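Local coordinates for protein Non-ribosomal peptide synthetase (Streptomyces halstedii, PDB 3WVN) that belongs to the non-ribosomal peptide synthetases and carries an AMP-binding domain of the ANL superfamily, here with aspartic acid bound, at residues 285-290 against 312-317; 130-135 against 202-207. One frame throughout, in Å; residues are numbered along the deposited sequence.

Interaction 1: residues 285-290 against 312-317; sequences MPIVPS and FTNSAA. With ASP (aspartic acid), chain C.
Met285 turns its CG away from its own backbone N (chi1 -174°) and stays extended to its methyl end. This carries SD to the rim of the Phe312 ring. Phe312 sets its CG anti to its carbonyl carbon (chi1 -63°), and the ring lies beside Met285 and Ile287. SD lies 3.7 Å from Phe312 CE1, near the ring plane, in an edge-on Met-aromatic contact. Ile287 fills the same face of the sheet: its CG2 meets the ring obliquely, and its CD1 packs 3.7 Å from Phe312 CB. Asn314 lies on this face as well, its CB against Ile287 CG1.

Pro286 and Thr313 occupy the opposite face. The two strands run parallel and are joined by two backbone hydrogen bonds. Thr313 N donates to Met285 O at 3.2 Å. Ile287 N donates to Thr313 O at 3.0 Å. Pro286 has no N-H to give.

Past the strand ends, the Asn314 amide holds the turn that follows it. Its ND2 donates to Ala317 O at 2.9 Å, with the acceptor in the amide plane. Its OD1 packs 3.2 Å from Pro289 CD, at the start of helix 289-300. Val288 CG2 meets Ala316 CB at 3.6 Å. Ser315 OG donates to the bound aspartic acid OXT at 2.7 Å, placing the residue just past strand 311-314 in the ligand pocket.

Strand 284-287, helix 289-300 and strand 311-314 form a beta-alpha-beta unit. Leu291, Ala292 and Leu295 of that helix cover Met285, Ile287 and Phe312. Phe247 of helix 246-258 touches Pro286 and Ser315. Strand 335-340 pairs with strand 311-314.

Interaction 2: residues 130-135 against 202-207; sequences KPFHLR and SGSTAA
Ser204 lies over one face of the His133 imidazole. Its CA sits 3.5 Å from the ring centroid and only 5° off the ring normal, a CH-pi contact. Its CB rests above the same ring, 3.5 Å from His133 ND1. Phe132 comes in beside it. Ser204 O approaches the edge of the phenyl ring, 3.5 Å from Phe132 CE1. Lys130 curls back through three bends, and its NZ ends 3.9 Å from Ser204 OG.

No direct hydrogen bond crosses between the segments. Water 1 makes the polar link instead. It lies 3.1 Å from His133 NE2 and also meets Ser202 OG. It probably donates to Gly203 O at 2.9 Å.

His133 CG is anti to its backbone N (chi1 -172°), which sends the ring from the first turn of helix 131-141 toward the loop. A type I turn from Gly203 to Ala206, closed by Ala206 N to Gly203 O, presents Ser204. Ser202 OG also has a weak hydrogen bond with Lys209 N. The loop's sequence is consistent with the Ser/Thr/Gly-rich signature loop of the ANL superfamily.

With C-H contacts and a shared water in place of direct hydrogen bonds, the link is probably a light one.

Interaction 2 closes before interaction 1 opens along the chain, and both belong to the AMP-binding part of the protein. Their centres are 25 Å apart and their nearest atoms about 14 Å apart, so they do not touch. Interaction 1 is buried and reaches the aspartic acid through Ser315 and Ala316. Arg347, Asp246 and Lys346 also hydrogen-bond to that ligand. Interaction 2 lies on the surface, with the Ser202 side chain about 13 Å from the ligand. The first ties neighbouring strands of a sheet; the second joins a helix start to the loop between strands 195-200 and 210-214.

Interaction 1: residues 285-290 against 312-317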
ATOM      1  N   MET A 285      -4.746   8.836   9.332  1.00 23.76           N
ATOM      2  CA  MET A 285      -5.329   7.515   9.413  1.00 24.84           C
ATOM      3  C   MET A 285      -6.089   7.194   8.161  1.00 22.90           C
ATOM      4  O   MET A 285      -7.117   7.820   7.882  1.00 22.17           O
ATOM      5  CB  MET A 285      -6.309   7.415  10.602  1.00 26.00           C
ATOM      6  CG  MET A 285      -6.841   6.018  10.839  1.00 27.43           C
ATOM      7  SD  MET A 285      -8.063   6.021  12.193  1.00 31.60           S
ATOM      8  CE  MET A 285      -8.406   4.271  12.281  1.00 32.57           C
ATOM      9  N   PRO A 286      -5.616   6.218   7.429  1.00 22.35           N
ATOM     10  CA  PRO A 286      -6.396   5.715   6.306  1.00 23.47           C
ATOM     11  C   PRO A 286      -7.576   4.891   6.863  1.00 25.09           C
ATOM     12  O   PRO A 286      -7.418   4.116   7.824  1.00 25.29           O
ATOM     13  CB  PRO A 286      -5.421   4.791   5.573  1.00 22.89           C
ATOM     14  CG  PRO A 286      -4.460   4.325   6.637  1.00 23.12           C
ATOM     15  CD  PRO A 286      -4.309   5.566   7.527  1.00 23.96           C
ATOM     16  N   ILE A 287      -8.719   5.070   6.240  1.00 25.12           N
ATOM     17  CA  ILE A 287      -9.902   4.443   6.649  1.00 26.52           C
ATOM     18  C   ILE A 287     -10.556   3.810   5.475  1.00 26.10           C
ATOM     19  O   ILE A 287     -10.321   4.179   4.297  1.00 25.99           O
ATOM     20  CB  ILE A 287     -10.948   5.423   7.281  1.00 27.61           C
ATOM     21  CG1 ILE A 287     -11.161   6.634   6.398  1.00 29.16           C
ATOM     22  CG2 ILE A 287     -10.526   5.852   8.664  1.00 28.53           C
ATOM     23  CD1 ILE A 287     -12.288   7.514   6.908  1.00 29.65           C
ATOM     24  N   VAL A 288     -11.460   2.937   5.844  1.00 27.00           N
ATOM     25  CA  VAL A 288     -12.464   2.379   4.963  1.00 31.13           C
ATOM     26  C   VAL A 288     -13.800   2.571   5.690  1.00 30.62           C
ATOM     27  O   VAL A 288     -13.807   2.794   6.918  1.00 32.11           O
ATOM     28  CB  VAL A 288     -11.947   0.908   4.766  1.00 34.32           C
ATOM     29  CG1 VAL A 288     -12.751  -0.155   5.467  1.00 35.91           C
ATOM     30  CG2 VAL A 288     -11.606   0.642   3.315  1.00 35.50           C
ATOM     31  N   PRO A 289     -14.932   2.592   4.977  1.00 32.34           N
ATOM     32  CA  PRO A 289     -16.172   2.962   5.716  1.00 32.29           C
ATOM     33  C   PRO A 289     -16.510   2.132   6.987  1.00 36.79           C
ATOM     34  O   PRO A 289     -16.966   2.696   7.996  1.00 38.23           O
ATOM     35  CB  PRO A 289     -17.226   2.767   4.671  1.00 32.01           C
ATOM     36  CG  PRO A 289     -16.522   3.123   3.391  1.00 31.84           C
ATOM     37  CD  PRO A 289     -15.165   2.554   3.521  1.00 30.49           C
ATOM     38  N   SER A 290     -16.248   0.815   6.978  1.00 37.91           N
ATOM     39  CA  SER A 290     -16.593  -0.004   8.137  1.00 38.45           C
ATOM     40  C   SER A 290     -15.703   0.341   9.337  1.00 37.65           C
ATOM     41  O   SER A 290     -16.156   0.357  10.492  1.00 39.15           O
ATOM     42  CB  SER A 290     -16.497  -1.497   7.815  1.00 38.33           C
ATOM     43  OG  SER A 290     -15.185  -1.803   7.395  1.00 44.42           O
ATOM     44  N   PHE A 312      -8.312  11.850   7.895  1.00 23.29           N
ATOM     45  CA  PHE A 312      -8.761  10.542   7.591  1.00 23.56           C
ATOM     46  C   PHE A 312      -8.856  10.505   6.058  1.00 24.34           C
ATOM     47  O   PHE A 312      -9.468  11.435   5.462  1.00 24.42           O
ATOM     48  CB  PHE A 312     -10.157  10.281   8.173  1.00 23.68           C
ATOM     49  CG  PHE A 312     -10.227  10.333   9.663  1.00 24.29           C
ATOM     50  CD1 PHE A 312      -9.881   9.208  10.422  1.00 25.37           C
ATOM     51  CD2 PHE A 312     -10.639  11.471  10.310  1.00 25.77           C
ATOM     52  CE1 PHE A 312      -9.928   9.241  11.788  1.00 26.34           C
ATOM     53  CE2 PHE A 312     -10.710  11.535  11.699  1.00 27.44           C
ATOM     54  CZ  PHE A 312     -10.366  10.411  12.434  1.00 28.55           C
ATOM     55  N   THR A 313      -8.339   9.439   5.436  1.00 23.89           N
ATOM     56  CA  THR A 313      -8.377   9.304   3.986  1.00 25.12           C
ATOM     57  C   THR A 313      -9.070   8.016   3.638  1.00 26.56           C
ATOM     58  O   THR A 313      -8.552   6.927   3.947  1.00 25.05           O
ATOM     59  CB  THR A 313      -6.968   9.279   3.345  1.00 24.70           C
ATOM     60  OG1 THR A 313      -6.176   8.198   3.911  1.00 25.20           O
ATOM     61  CG2 THR A 313      -6.261  10.543   3.623  1.00 24.43           C
ATOM     62  N   ASN A 314     -10.185   8.159   2.916  1.00 27.08           N
ATOM     63  CA  ASN A 314     -11.072   7.061   2.648  1.00 27.79           C
ATOM     64  C   ASN A 314     -11.055   6.661   1.181  1.00 28.93           C
ATOM     65  O   ASN A 314     -11.121   7.487   0.280  1.00 27.80           O
ATOM     66  CB  ASN A 314     -12.494   7.388   3.036  1.00 28.74           C
ATOM     67  CG  ASN A 314     -13.433   6.217   2.788  1.00 29.33           C
ATOM     68  OD1 ASN A 314     -13.575   5.328   3.633  1.00 30.31           O
ATOM     69  ND2 ASN A 314     -14.019   6.176   1.604  1.00 29.58           N
ATOM     70  N   SER A 315     -10.898   5.355   0.956  1.00 29.51           N
ATOM     71  CA  SER A 315     -11.103   4.822  -0.350  1.00 30.55           C
ATOM     72  C   SER A 315     -11.723   3.455  -0.209  1.00 32.65           C
ATOM     73  O   SER A 315     -12.123   3.047   0.883  1.00 33.84           O
ATOM     74  CB  SER A 315      -9.760   4.697  -1.106  1.00 30.55           C
ATOM     75  OG  SER A 315     -10.006   4.683  -2.504  1.00 29.65           O
ATOM     76  N   ALA A 316     -11.764   2.756  -1.332  1.00 34.60           N
ATOM     77  CA  ALA A 316     -12.231   1.371  -1.411  1.00 37.16           C
ATOM     78  C   ALA A 316     -13.753   1.324  -1.480  1.00 37.45           C
ATOM     79  O   ALA A 316     -14.277   0.470  -2.182  1.00 38.09           O
ATOM     80  CB  ALA A 316     -11.718   0.524  -0.270  1.00 38.10           C
ATOM     81  N   ALA A 317     -14.460   2.225  -0.784  1.00 35.06           N
ATOM     82  CA  ALA A 317     -15.936   2.223  -0.812  1.00 33.87           C
ATOM     83  C   ALA A 317     -16.469   3.553  -0.392  1.00 33.29           C
ATOM     84  O   ALA A 317     -15.732   4.393   0.092  1.00 34.38           O
ATOM     85  CB  ALA A 317     -16.532   1.107   0.047  1.00 31.28           C
TER
HETATM   86  N   ASP C 601      -6.436   0.770  -4.523  1.00 39.94           N
HETATM   87  CA  ASP C 601      -7.499   1.778  -4.125  1.00 39.75           C
HETATM   88  C   ASP C 601      -6.947   3.014  -3.443  1.00 37.61           C
HETATM   89  O   ASP C 601      -5.911   2.912  -2.722  1.00 35.87           O
HETATM   90  CB  ASP C 601      -8.559   1.146  -3.223  1.00 39.68           C
HETATM   91  CG  ASP C 601      -9.027  -0.263  -3.728  1.00 45.43           C
HETATM   92  OD1 ASP C 601      -9.763  -0.945  -2.967  1.00 48.38           O
HETATM   93  OD2 ASP C 601      -8.645  -0.689  -4.854  1.00 42.78           O
HETATM   94  OXT ASP C 601      -7.570   4.098  -3.602  1.00 33.78           O

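Interaction 2: residues 130-135 against 202-207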
ATOM      1  N   LYS A 130      -7.662 -19.296   3.101  1.00 71.45           N
ATOM      2  CA  LYS A 130      -7.972 -20.723   3.112  1.00 69.45           C
ATOM      3  C   LYS A 130      -6.923 -21.419   2.285  1.00 63.58           C
ATOM      4  O   LYS A 130      -6.390 -20.825   1.370  1.00 57.27           O
ATOM      5  CB  LYS A 130      -9.384 -21.017   2.569  1.00 74.40           C
ATOM      6  CG  LYS A 130     -10.499 -20.948   3.630  1.00 75.96           C
ATOM      7  CD  LYS A 130     -10.595 -19.582   4.301  1.00 74.99           C
ATOM      8  CE  LYS A 130     -11.020 -18.485   3.338  1.00 75.50           C
ATOM      9  NZ  LYS A 130     -12.187 -18.861   2.488  1.00 72.22           N
ATOM     10  N   PRO A 131      -6.611 -22.680   2.624  1.00 65.42           N
ATOM     11  CA  PRO A 131      -5.548 -23.380   1.940  1.00 66.61           C
ATOM     12  C   PRO A 131      -5.695 -23.564   0.443  1.00 65.53           C
ATOM     13  O   PRO A 131      -4.708 -23.360  -0.264  1.00 69.43           O
ATOM     14  CB  PRO A 131      -5.504 -24.732   2.661  1.00 69.06           C
ATOM     15  CG  PRO A 131      -5.908 -24.382   4.061  1.00 68.44           C
ATOM     16  CD  PRO A 131      -7.009 -23.398   3.853  1.00 67.09           C
ATOM     17  N   PHE A 132      -6.870 -23.971  -0.048  1.00 61.78           N
ATOM     18  CA  PHE A 132      -7.032 -24.136  -1.506  1.00 62.10           C
ATOM     19  C   PHE A 132      -6.760 -22.762  -2.168  1.00 59.48           C
ATOM     20  O   PHE A 132      -6.222 -22.673  -3.269  1.00 60.44           O
ATOM     21  CB  PHE A 132      -8.415 -24.702  -1.887  1.00 59.73           C
ATOM     22  CG  PHE A 132      -9.546 -23.717  -1.708  1.00 62.52           C
ATOM     23  CD1 PHE A 132     -10.039 -22.996  -2.792  1.00 57.44           C
ATOM     24  CD2 PHE A 132     -10.123 -23.506  -0.432  1.00 63.43           C
ATOM     25  CE1 PHE A 132     -11.065 -22.084  -2.618  1.00 58.75           C
ATOM     26  CE2 PHE A 132     -11.154 -22.583  -0.251  1.00 62.35           C
ATOM     27  CZ  PHE A 132     -11.629 -21.868  -1.351  1.00 61.11           C
ATOM     28  N   HIS A 133      -7.115 -21.699  -1.465  1.00 55.67           N
ATOM     29  CA  HIS A 133      -6.964 -20.356  -2.002  1.00 55.42           C
ATOM     30  C   HIS A 133      -5.477 -19.994  -2.140  1.00 55.88           C
ATOM     31  O   HIS A 133      -5.022 -19.647  -3.229  1.00 53.91           O
ATOM     32  CB  HIS A 133      -7.721 -19.370  -1.122  1.00 54.22           C
ATOM     33  CG  HIS A 133      -7.767 -17.997  -1.701  1.00 53.32           C
ATOM     34  ND1 HIS A 133      -8.163 -16.903  -0.969  1.00 53.33           N
ATOM     35  CD2 HIS A 133      -7.427 -17.534  -2.929  1.00 51.05           C
ATOM     36  CE1 HIS A 133      -8.094 -15.826  -1.731  1.00 50.83           C
ATOM     37  NE2 HIS A 133      -7.645 -16.182  -2.923  1.00 50.47           N
ATOM     38  N   LEU A 134      -4.712 -20.174  -1.061  1.00 59.67           N
ATOM     39  CA  LEU A 134      -3.227 -20.181  -1.130  1.00 60.23           C
ATOM     40  C   LEU A 134      -2.619 -21.040  -2.211  1.00 58.23           C
ATOM     41  O   LEU A 134      -1.733 -20.590  -2.933  1.00 57.59           O
ATOM     42  CB  LEU A 134      -2.620 -20.646   0.189  1.00 65.17           C
ATOM     43  CG  LEU A 134      -2.828 -19.619   1.299  1.00 66.42           C
ATOM     44  CD1 LEU A 134      -2.712 -20.322   2.645  1.00 68.02           C
ATOM     45  CD2 LEU A 134      -1.841 -18.467   1.172  1.00 65.47           C
ATOM     46  N   ARG A 135      -3.037 -22.299  -2.302  1.00 59.05           N
ATOM     47  CA  ARG A 135      -2.493 -23.145  -3.333  1.00 58.90           C
ATOM     48  C   ARG A 135      -2.610 -22.463  -4.683  1.00 58.52           C
ATOM     49  O   ARG A 135      -1.649 -22.434  -5.456  1.00 56.07           O
ATOM     50  CB  ARG A 135      -3.225 -24.486  -3.417  1.00 65.88           C
ATOM     51  CG  ARG A 135      -2.724 -25.312  -4.602  1.00 70.23           C
ATOM     52  CD  ARG A 135      -3.392 -26.653  -4.754  1.00 77.12           C
ATOM     53  NE  ARG A 135      -3.098 -27.531  -3.632  1.00 78.80           N
ATOM     54  CZ  ARG A 135      -3.958 -27.877  -2.681  1.00 75.39           C
ATOM     55  NH1 ARG A 135      -5.215 -27.448  -2.683  1.00 66.62           N
ATOM     56  NH2 ARG A 135      -3.552 -28.712  -1.731  1.00 83.59           N
ATOM     57  N   SER A 202      -7.946 -11.026  -6.347  1.00 42.31           N
ATOM     58  CA  SER A 202      -8.941 -12.091  -6.504  1.00 40.69           C
ATOM     59  C   SER A 202      -9.353 -12.715  -5.162  1.00 40.02           C
ATOM     60  O   SER A 202      -8.527 -13.002  -4.312  1.00 36.34           O
ATOM     61  CB  SER A 202      -8.359 -13.165  -7.408  1.00 42.37           C
ATOM     62  OG  SER A 202      -7.084 -13.596  -6.963  1.00 40.94           O
ATOM     63  N   GLY A 203     -10.646 -12.909  -4.953  1.00 39.73           N
ATOM     64  CA  GLY A 203     -11.067 -13.619  -3.773  1.00 41.71           C
ATOM     65  C   GLY A 203     -10.962 -15.134  -3.943  1.00 43.56           C
ATOM     66  O   GLY A 203     -10.511 -15.665  -5.000  1.00 45.90           O
ATOM     67  N   SER A 204     -11.394 -15.828  -2.894  1.00 42.96           N
ATOM     68  CA  SER A 204     -11.260 -17.276  -2.854  1.00 45.15           C
ATOM     69  C   SER A 204     -12.208 -17.939  -3.798  1.00 46.45           C
ATOM     70  O   SER A 204     -11.954 -19.054  -4.152  1.00 50.68           O
ATOM     71  CB  SER A 204     -11.491 -17.836  -1.461  1.00 44.23           C
ATOM     72  OG  SER A 204     -12.802 -17.592  -1.108  1.00 44.66           O
ATOM     73  N   THR A 205     -13.306 -17.288  -4.191  1.00 46.34           N
ATOM     74  CA  THR A 205     -14.238 -17.826  -5.197  1.00 45.97           C
ATOM     75  C   THR A 205     -13.892 -17.473  -6.645  1.00 44.19           C
ATOM     76  O   THR A 205     -14.692 -17.681  -7.540  1.00 46.26           O
ATOM     77  CB  THR A 205     -15.664 -17.348  -4.902  1.00 49.32           C
ATOM     78  OG1 THR A 205     -15.726 -15.900  -4.992  1.00 50.59           O
ATOM     79  CG2 THR A 205     -16.103 -17.823  -3.486  1.00 50.54           C
ATOM     80  N   ALA A 206     -12.712 -16.943  -6.877  1.00 44.03           N
ATOM     81  CA  ALA A 206     -12.305 -16.446  -8.191  1.00 45.98           C
ATOM     82  C   ALA A 206     -11.006 -17.046  -8.661  1.00 46.66           C
ATOM     83  O   ALA A 206     -10.181 -17.475  -7.849  1.00 48.37           O
ATOM     84  CB  ALA A 206     -12.096 -14.915  -8.101  1.00 45.76           C
ATOM     85  N   ALA A 207     -10.769 -16.956  -9.963  1.00 48.22           N
ATOM     86  CA  ALA A 207      -9.490 -17.318 -10.557  1.00 48.26           C
ATOM     87  C   ALA A 207      -8.440 -16.374 -10.034  1.00 50.99           C
ATOM     88  O   ALA A 207      -8.736 -15.204  -9.814  1.00 54.06           O
ATOM     89  CB  ALA A 207      -9.565 -17.196 -12.061  1.00 47.91           C
TER
HETATM   90  O   HOH W   1      -7.770 -15.853  -5.998  1.00 47.51           O